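Local coordinates for protein CRISPR-associated endoribonuclease Cas2 2 (Sulfolobus solfataricus, PDB 3EXC) that acts as a magnesium-dependent endoribonuclease specific for single-stranded RNA in CRISPR adaptive immunity, working as a homodimer, at residues Asp11-Ser16 with Asn61-His66; Met4-Val9 with Val65-Leu70; Asn19-Asn24 with Leu56-Asn61. The protein carries 2 engineered substitutions. One frame throughout, in Å; residues are numbered along the deposited sequence.

Contact 1: Asp11-Ser16 with Asn61-His66; sequences DVSDDS and NTDIVH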
loop_
_atom_site.group_PDB
_atom_site.type_symbol
_atom_site.label_atom_id
_atom_site.label_comp_id
_atom_site.label_asym_id
_atom_site.label_seq_id
_atom_site.Cartn_x
_atom_site.Cartn_y
_atom_site.Cartn_z
ATOM N N ASP A 11 -5.515 6.136 -2.104
ATOM C CA ASP A 11 -5.270 7.491 -1.679
ATOM C C ASP A 11 -6.538 8.208 -2.193
ATOM O O ASP A 11 -6.650 8.650 -3.354
ATOM C CB ASP A 11 -3.930 7.932 -2.312
ATOM C CG ASP A 11 -3.666 9.446 -2.220
ATOM O OD1 ASP A 11 -4.555 10.201 -1.708
ATOM O OD2 ASP A 11 -2.559 9.891 -2.713
ATOM N N VAL A 12 -7.544 8.236 -1.332
ATOM C CA VAL A 12 -8.803 8.765 -1.690
ATOM C C VAL A 12 -9.057 10.024 -0.866
ATOM O O VAL A 12 -9.224 9.913 0.341
ATOM C CB VAL A 12 -9.913 7.744 -1.420
ATOM C CG1 VAL A 12 -11.251 8.401 -1.559
ATOM C CG2 VAL A 12 -9.778 6.556 -2.408
ATOM N N SER A 13 -9.072 11.205 -1.506
ATOM C CA SER A 13 -9.290 12.485 -0.783
ATOM C C SER A 13 -10.615 12.629 -0.034
ATOM O O SER A 13 -10.586 12.856 1.167
ATOM C CB SER A 13 -9.016 13.718 -1.657
ATOM O OG SER A 13 -7.603 13.943 -1.665
ATOM N N ASP A 14 -11.754 12.497 -0.709
ATOM C CA ASP A 14 -13.077 12.561 -0.025
ATOM C C ASP A 14 -13.305 11.457 1.079
ATOM O O ASP A 14 -13.448 10.259 0.773
ATOM C CB ASP A 14 -14.172 12.542 -1.095
ATOM C CG ASP A 14 -15.555 12.757 -0.546
ATOM O OD1 ASP A 14 -15.769 12.743 0.682
ATOM O OD2 ASP A 14 -16.467 12.961 -1.374
ATOM N N ASP A 15 -13.331 11.880 2.352
ATOM C CA ASP A 15 -13.629 11.027 3.538
ATOM C C ASP A 15 -14.734 9.993 3.300
ATOM O O ASP A 15 -14.640 8.838 3.711
ATOM C CB ASP A 15 -14.066 11.903 4.745
ATOM C CG ASP A 15 -13.008 11.995 5.863
ATOM O OD1 ASP A 15 -13.377 12.363 7.015
ATOM O OD2 ASP A 15 -11.817 11.720 5.598
ATOM N N SER A 16 -15.790 10.433 2.647
ATOM C CA SER A 16 -16.941 9.613 2.425
ATOM C C SER A 16 -16.731 8.553 1.335
ATOM O O SER A 16 -17.214 7.429 1.458
ATOM C CB SER A 16 -18.083 10.548 2.094
ATOM O OG SER A 16 -19.130 9.801 1.549
ATOM N N ASN A 61 -9.910 11.773 -11.251
ATOM C CA ASN A 61 -9.015 12.870 -11.572
ATOM C C ASN A 61 -8.133 13.230 -10.439
ATOM O O ASN A 61 -7.177 13.939 -10.657
ATOM C CB ASN A 61 -9.805 14.096 -11.974
ATOM C CG ASN A 61 -10.734 13.792 -13.098
ATOM O OD1 ASN A 61 -11.956 13.755 -12.899
ATOM N ND2 ASN A 61 -10.162 13.452 -14.279
ATOM N N THR A 62 -8.464 12.722 -9.254
ATOM C CA THR A 62 -7.998 13.185 -7.939
ATOM C C THR A 62 -7.390 12.069 -7.138
ATOM O O THR A 62 -6.465 12.319 -6.393
ATOM C CB THR A 62 -9.232 13.634 -7.087
ATOM O OG1 THR A 62 -9.751 14.830 -7.648
ATOM C CG2 THR A 62 -8.965 13.794 -5.536
ATOM N N ASP A 63 -8.011 10.887 -7.191
ATOM C CA ASP A 63 -7.631 9.769 -6.335
ATOM C C ASP A 63 -6.679 8.865 -7.068
ATOM O O ASP A 63 -6.536 9.039 -8.312
ATOM C CB ASP A 63 -8.854 9.048 -5.806
ATOM C CG ASP A 63 -9.696 9.968 -4.975
ATOM O OD1 ASP A 63 -9.095 10.987 -4.474
ATOM O OD2 ASP A 63 -10.933 9.730 -4.835
ATOM N N ILE A 64 -6.007 7.984 -6.310
ATOM C CA ILE A 64 -5.063 7.003 -6.853
ATOM C C ILE A 64 -5.328 5.713 -6.129
ATOM O O ILE A 64 -5.435 5.712 -4.915
ATOM C CB ILE A 64 -3.576 7.329 -6.608
ATOM C CG1 ILE A 64 -3.223 8.723 -7.086
ATOM C CG2 ILE A 64 -2.696 6.419 -7.447
ATOM C CD1 ILE A 64 -2.052 9.368 -6.286
ATOM N N VAL A 65 -5.413 4.604 -6.868
ATOM C CA VAL A 65 -5.569 3.283 -6.329
ATOM C C VAL A 65 -4.613 2.372 -7.075
ATOM O O VAL A 65 -4.546 2.389 -8.314
ATOM C CB VAL A 65 -7.002 2.763 -6.501
ATOM C CG1 VAL A 65 -7.120 1.362 -5.840
ATOM C CG2 VAL A 65 -8.025 3.666 -5.750
ATOM N N HIS A 66 -3.851 1.576 -6.341
ATOM C CA HIS A 66 -2.993 0.607 -6.952
ATOM C C HIS A 66 -3.523 -0.775 -6.676
ATOM O O HIS A 66 -3.889 -1.096 -5.550
ATOM C CB HIS A 66 -1.685 0.682 -6.270
ATOM C CG HIS A 66 -0.807 1.700 -6.856
ATOM N ND1 HIS A 66 -1.004 3.046 -6.632
ATOM C CD2 HIS A 66 0.239 1.596 -7.719
ATOM C CE1 HIS A 66 -0.129 3.738 -7.356
ATOM N NE2 HIS A 66 0.642 2.884 -8.015
HETATM O O HOH W 1 -6.579 11.768 -3.089
HETATM O O HOH W 2 -11.674 11.971 -3.299
#

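Contact 2: Met4-Val9 with Val65-Leu70; sequences MKLLVV and VHIIPL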
loop_
_atom_site.group_PDB
_atom_site.type_symbol
_atom_site.label_atom_id
_atom_site.label_comp_id
_atom_site.label_asym_id
_atom_site.label_seq_id
_atom_site.Cartn_x
_atom_site.Cartn_y
_atom_site.Cartn_z
HETATM N N MSE A 4 -1.761 -17.079 -5.288
HETATM C CA MSE A 4 -1.949 -15.719 -5.886
HETATM C C MSE A 4 -2.698 -14.656 -4.990
HETATM O O MSE A 4 -3.890 -14.814 -4.711
HETATM C CB MSE A 4 -2.688 -15.882 -7.240
HETATM C CG MSE A 4 -1.810 -15.880 -8.534
HETATM SE SE MSE A 4 -0.216 -14.612 -8.451
HETATM C CE MSE A 4 1.259 -15.820 -7.737
ATOM N N LYS A 5 -2.022 -13.587 -4.560
ATOM C CA LYS A 5 -2.647 -12.538 -3.778
ATOM C C LYS A 5 -2.802 -11.232 -4.529
ATOM O O LYS A 5 -2.248 -11.019 -5.604
ATOM C CB LYS A 5 -1.810 -12.234 -2.549
ATOM C CG LYS A 5 -1.483 -13.423 -1.824
ATOM C CD LYS A 5 -1.891 -13.180 -0.446
ATOM C CE LYS A 5 -3.165 -13.908 -0.152
ATOM N NZ LYS A 5 -3.800 -13.024 0.808
ATOM N N LEU A 6 -3.520 -10.305 -3.934
ATOM C CA LEU A 6 -3.397 -8.952 -4.386
ATOM C C LEU A 6 -3.573 -8.020 -3.293
ATOM O O LEU A 6 -4.142 -8.358 -2.281
ATOM C CB LEU A 6 -4.339 -8.643 -5.547
ATOM C CG LEU A 6 -5.804 -8.887 -5.452
ATOM C CD1 LEU A 6 -6.329 -7.987 -4.422
ATOM C CD2 LEU A 6 -6.289 -8.484 -6.820
ATOM N N LEU A 7 -2.983 -6.849 -3.478
ATOM C CA LEU A 7 -3.080 -5.719 -2.572
ATOM C C LEU A 7 -3.815 -4.625 -3.297
ATOM O O LEU A 7 -3.556 -4.393 -4.498
ATOM C CB LEU A 7 -1.733 -5.074 -2.345
ATOM C CG LEU A 7 -0.719 -5.898 -1.650
ATOM C CD1 LEU A 7 0.574 -5.032 -1.698
ATOM C CD2 LEU A 7 -1.279 -5.995 -0.253
ATOM N N VAL A 8 -4.678 -3.950 -2.562
ATOM C CA VAL A 8 -5.259 -2.732 -3.053
ATOM C C VAL A 8 -4.820 -1.679 -2.066
ATOM O O VAL A 8 -5.113 -1.782 -0.868
ATOM C CB VAL A 8 -6.763 -2.816 -2.989
ATOM C CG1 VAL A 8 -7.368 -1.528 -3.497
ATOM C CG2 VAL A 8 -7.172 -3.961 -3.862
ATOM N N VAL A 9 -4.140 -0.669 -2.556
ATOM C CA VAL A 9 -3.690 0.433 -1.779
ATOM C C VAL A 9 -4.341 1.688 -2.352
ATOM O O VAL A 9 -4.239 1.996 -3.545
ATOM C CB VAL A 9 -2.126 0.529 -1.912
ATOM C CG1 VAL A 9 -1.548 1.674 -1.090
ATOM C CG2 VAL A 9 -1.509 -0.782 -1.417
ATOM N N VAL A 65 -5.413 4.604 -6.868
ATOM C CA VAL A 65 -5.569 3.283 -6.329
ATOM C C VAL A 65 -4.613 2.372 -7.075
ATOM O O VAL A 65 -4.546 2.389 -8.314
ATOM C CB VAL A 65 -7.002 2.763 -6.501
ATOM C CG1 VAL A 65 -7.120 1.362 -5.840
ATOM C CG2 VAL A 65 -8.025 3.666 -5.750
ATOM N N HIS A 66 -3.851 1.576 -6.341
ATOM C CA HIS A 66 -2.993 0.607 -6.952
ATOM C C HIS A 66 -3.523 -0.775 -6.676
ATOM O O HIS A 66 -3.889 -1.096 -5.550
ATOM C CB HIS A 66 -1.685 0.682 -6.270
ATOM C CG HIS A 66 -0.807 1.700 -6.856
ATOM N ND1 HIS A 66 -1.004 3.046 -6.632
ATOM C CD2 HIS A 66 0.239 1.596 -7.719
ATOM C CE1 HIS A 66 -0.129 3.738 -7.356
ATOM N NE2 HIS A 66 0.642 2.884 -8.015
ATOM N N ILE A 67 -3.668 -1.575 -7.720
ATOM C CA ILE A 67 -4.094 -2.949 -7.544
ATOM C C ILE A 67 -2.925 -3.778 -8.023
ATOM O O ILE A 67 -2.534 -3.716 -9.209
ATOM C CB ILE A 67 -5.292 -3.277 -8.383
ATOM C CG1 ILE A 67 -6.490 -2.360 -8.008
ATOM C CG2 ILE A 67 -5.577 -4.835 -8.313
ATOM C CD1 ILE A 67 -7.613 -2.388 -9.080
ATOM N N ILE A 68 -2.329 -4.483 -7.068
ATOM C CA ILE A 68 -1.008 -5.066 -7.238
ATOM C C ILE A 68 -1.064 -6.567 -6.974
ATOM O O ILE A 68 -1.403 -6.953 -5.872
ATOM C CB ILE A 68 -0.028 -4.476 -6.235
ATOM C CG1 ILE A 68 0.111 -2.952 -6.473
ATOM C CG2 ILE A 68 1.376 -5.118 -6.443
ATOM C CD1 ILE A 68 0.767 -2.245 -5.354
ATOM N N PRO A 69 -0.750 -7.412 -7.990
ATOM C CA PRO A 69 -0.684 -8.884 -7.768
ATOM C C PRO A 69 0.612 -9.263 -7.063
ATOM O O PRO A 69 1.633 -8.632 -7.329
ATOM C CB PRO A 69 -0.656 -9.455 -9.210
ATOM C CG PRO A 69 0.024 -8.306 -10.041
ATOM C CD PRO A 69 -0.427 -7.016 -9.387
ATOM N N LEU A 70 0.593 -10.208 -6.124
ATOM C CA LEU A 70 1.832 -10.777 -5.666
ATOM C C LEU A 70 1.721 -12.234 -5.367
ATOM O O LEU A 70 0.633 -12.724 -5.281
ATOM C CB LEU A 70 2.374 -10.043 -4.490
ATOM C CG LEU A 70 1.531 -9.861 -3.273
ATOM C CD1 LEU A 70 2.404 -9.018 -2.421
ATOM C CD2 LEU A 70 0.314 -9.144 -3.668
#

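Contact 3: Asn19-Asn24 with Leu56-Asn61; sequences NKLANN and LIVDTN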
loop_
_atom_site.group_PDB
_atom_site.type_symbol
_atom_site.label_atom_id
_atom_site.label_comp_id
_atom_site.label_asym_id
_atom_site.label_seq_id
_atom_site.Cartn_x
_atom_site.Cartn_y
_atom_site.Cartn_z
ATOM N N ASN A 19 -14.572 5.507 2.775
ATOM C CA ASN A 19 -15.137 4.335 3.415
ATOM C C ASN A 19 -16.206 3.598 2.652
ATOM O O ASN A 19 -16.419 2.429 2.945
ATOM C CB ASN A 19 -15.586 4.614 4.817
ATOM C CG ASN A 19 -16.232 5.903 4.940
ATOM O OD1 ASN A 19 -16.450 6.373 6.052
ATOM N ND2 ASN A 19 -16.558 6.523 3.802
ATOM N N LYS A 20 -16.856 4.238 1.673
ATOM C CA LYS A 20 -17.569 3.465 0.661
ATOM C C LYS A 20 -16.643 2.414 0.040
ATOM O O LYS A 20 -17.016 1.249 -0.088
ATOM C CB LYS A 20 -18.055 4.368 -0.421
ATOM C CG LYS A 20 -19.142 3.750 -1.291
ATOM C CD LYS A 20 -19.729 4.792 -2.294
ATOM C CE LYS A 20 -21.166 4.550 -2.564
ATOM N NZ LYS A 20 -21.754 5.665 -3.345
ATOM N N LEU A 21 -15.434 2.824 -0.341
ATOM C CA LEU A 21 -14.443 1.893 -0.957
ATOM C C LEU A 21 -14.031 0.797 0.017
ATOM O O LEU A 21 -14.128 -0.357 -0.323
ATOM C CB LEU A 21 -13.210 2.650 -1.467
ATOM C CG LEU A 21 -12.163 1.789 -2.176
ATOM C CD1 LEU A 21 -12.722 1.199 -3.443
ATOM C CD2 LEU A 21 -10.936 2.638 -2.479
ATOM N N ALA A 22 -13.664 1.171 1.249
ATOM C CA ALA A 22 -13.314 0.204 2.313
ATOM C C ALA A 22 -14.452 -0.780 2.475
ATOM O O ALA A 22 -14.217 -1.983 2.525
ATOM C CB ALA A 22 -13.013 0.885 3.634
ATOM N N ASN A 23 -15.682 -0.275 2.503
ATOM C CA ASN A 23 -16.867 -1.138 2.683
ATOM C C ASN A 23 -17.022 -2.114 1.556
ATOM O O ASN A 23 -17.344 -3.285 1.787
ATOM C CB ASN A 23 -18.185 -0.335 2.773
ATOM C CG ASN A 23 -18.355 0.372 4.102
ATOM O OD1 ASN A 23 -17.549 0.180 5.044
ATOM N ND2 ASN A 23 -19.360 1.241 4.180
ATOM N N ASN A 24 -16.832 -1.615 0.333
ATOM C CA ASN A 24 -16.931 -2.482 -0.846
ATOM C C ASN A 24 -15.830 -3.500 -1.053
ATOM O O ASN A 24 -16.080 -4.639 -1.452
ATOM C CB ASN A 24 -17.155 -1.661 -2.076
ATOM C CG ASN A 24 -18.622 -1.287 -2.217
ATOM O OD1 ASN A 24 -19.069 -0.231 -1.706
ATOM N ND2 ASN A 24 -19.402 -2.204 -2.827
ATOM N N LEU A 56 -15.809 3.195 -10.053
ATOM C CA LEU A 56 -17.123 3.808 -9.865
ATOM C C LEU A 56 -17.106 4.624 -8.585
ATOM O O LEU A 56 -17.780 5.649 -8.504
ATOM C CB LEU A 56 -18.204 2.746 -9.840
ATOM C CG LEU A 56 -18.525 1.978 -11.144
ATOM C CD1 LEU A 56 -19.536 0.840 -10.993
ATOM C CD2 LEU A 56 -19.060 2.881 -12.234
ATOM N N ILE A 57 -16.300 4.223 -7.606
ATOM C CA ILE A 57 -16.340 4.881 -6.303
ATOM C C ILE A 57 -15.387 6.073 -6.210
ATOM O O ILE A 57 -15.724 7.096 -5.646
ATOM C CB ILE A 57 -16.015 3.884 -5.123
ATOM C CG1 ILE A 57 -17.176 2.900 -4.932
ATOM C CG2 ILE A 57 -15.765 4.672 -3.769
ATOM C CD1 ILE A 57 -16.770 1.682 -4.093
ATOM N N VAL A 58 -14.156 5.912 -6.681
ATOM C CA VAL A 58 -13.197 6.961 -6.429
ATOM C C VAL A 58 -13.343 8.048 -7.497
ATOM O O VAL A 58 -13.881 7.774 -8.594
ATOM C CB VAL A 58 -11.746 6.414 -6.425
ATOM C CG1 VAL A 58 -11.639 5.253 -5.384
ATOM C CG2 VAL A 58 -11.297 6.020 -7.846
ATOM N N ASP A 59 -12.853 9.259 -7.178
ATOM C CA ASP A 59 -12.690 10.349 -8.170
ATOM C C ASP A 59 -11.412 10.089 -8.927
ATOM O O ASP A 59 -10.346 10.276 -8.431
ATOM C CB ASP A 59 -12.613 11.701 -7.464
ATOM C CG ASP A 59 -12.416 12.891 -8.426
ATOM O OD1 ASP A 59 -11.833 12.778 -9.563
ATOM O OD2 ASP A 59 -12.828 13.984 -7.975
ATOM N N THR A 60 -11.548 9.673 -10.159
ATOM C CA THR A 60 -10.428 9.374 -11.045
ATOM C C THR A 60 -9.506 10.528 -11.499
ATOM O O THR A 60 -8.400 10.290 -12.036
ATOM C CB THR A 60 -11.040 8.672 -12.204
ATOM O OG1 THR A 60 -11.185 7.314 -11.784
ATOM C CG2 THR A 60 -10.230 8.795 -13.536
ATOM N N ASN A 61 -9.910 11.773 -11.251
ATOM C CA ASN A 61 -9.015 12.870 -11.572
ATOM C C ASN A 61 -8.133 13.230 -10.439
ATOM O O ASN A 61 -7.177 13.939 -10.657
ATOM C CB ASN A 61 -9.805 14.096 -11.974
ATOM C CG ASN A 61 -10.734 13.792 -13.098
ATOM O OD1 ASN A 61 -11.956 13.755 -12.899
ATOM N ND2 ASN A 61 -10.162 13.452 -14.279
#

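Contact 1: Asp11-Ser16 with Asn61-His66
D11 and I64 form a hydrogen-bonded antiparallel pair, the terminal rung, where strand 5-11 ends and strand 64-70 begins. D11 N gives its hydrogen to I64 O at 2.8 Å, and I64 N returns a bond of 3.1 Å to D11 O. Past this rung the side chain of D63 takes over: its chi1 of -61° sets CG beside its own backbone N, where OD1 receives S13 N at 3.0 Å. That donor stands 52° out of the carboxylate plane. The dense part lies here, with D63 CB only 3.3 Å from D11 O and V12 CG1 3.5 Å from D63 OD2; D59 N also binds D63 OD2. The looser side is wetter. S13 CB merely brushes T62 CG2 at 3.9 Å, and one water, 2.9 Å from D11 OD1, also reaches S13 OG and D63 OD1, while a second joins D14 N to D63 OD2. D11, the predicted magnesium ligand, lies near a bound sodium ion, and its OD2 accepts from R35 N of the second subunit. The contact thus sits at the end of strands 5-11 and 64-70, where the chain turns into helix 15-27, whose N-cap is D14.

Contact 2: Met4-Val9 with Val65-Leu70
With chi1 at 55°, L70 CG lies between its backbone N and carbonyl carbon, and this brings CD2 over strand 5-9, 3.8 Å from L6 CA and 4.0 Å from L7 CG. L7 CG instead stands beside its own N (chi1 -65°), and the two leucine side chains cross at about a right angle. They share one face of the sheet with K5, V9, H66 and I68, whereas L6, V8, I67 and P69 occupy the other. There L6 CD2 lies alongside I67 CG2 at 4.0 Å, and V8 CG1 meets V65 CG1 at 3.7 Å. The strands run antiparallel, their segment axes at 157°, and three hydrogen-bonded pairs supply six backbone bonds, among them L7 N to I68 O at 2.9 Å and I68 N to L7 O at 2.8 Å. P69 falls opposite L6 in a non-hydrogen-bonded pair, so its missing N-H costs this ladder nothing; its CA lies 3.4 Å from K5 O in one of five CA-H...O contacts. Helix 47-57 covers the face of L6 and I67, while L7 of the second subunit packs on L7. The chemistry thus divides: backbone bonds join the hydrogen-bonded pairs, L6 and V8 bond outward to G40 and F38, the face of L6 and I67 is apolar, and the other is mostly so, with K5 NZ salt-bridged to E39 and D41 and H66 ND1 bonded to Q34 of the second subunit.

Contact 3: Asn19-Asn24 with Leu56-Asn61
I57, the last helical residue of its helix, carries the largest share of this contact without a single hydrogen bond crossing between the segments: 102 Å² of its surface is buried here, of 221 Å² summed over both sides. Its side chain reaches a turn of helix 15-27 and touches K20, L21 and N24. The chi1 of -71° puts CG2 anti to the backbone N, and I57 CG2 rests 3.9 Å from L21 N and 4.0 Å from L21 CB. The other branch carries the side chain onward to the helix backbone, I57 CD1 lying 3.9 Å from L21 CA. The same I57 CD1 is 3.9 Å from N24 CB. The aliphatic part of K20 crosses obliquely, its CD 4.1 Å from I57 CG1. V58, where the chain leaves helical geometry, adds one apolar touch, V58 CG1 to L21 CD2 at 4.0 Å; V58 also packs on V12 and D63, and L21 on Y10 and V54. Van der Waals contacts between methyl groups, methylenes and helix backbone imply that shape and burial, rather than directional bonding, hold the end of helix 47-57 against helix 15-27.

In the fold
Contact 2 is the buried one, a regular ladder nearer the centre of the chain than the other two, while contacts 1 and 3 are only partly buried, with centres about 7 Å apart. Contacts 1 and 2 share V65 and H66 on strand 64-70, so the ladder of contact 2 runs on to the rung at the acidic, hydrated end in contact 1. Contact 3 joins contact 1 through V58, whose CG1 lies 3.7 Å from V12 CG2. Backbone pairing dominates contact 2, carboxylates and water contact 1, and apolar side chains contact 3. Together they fit a ferredoxin-like fold with helices 15-27 and 47-57 on one face, and helix 72-76 with the second subunit on the other.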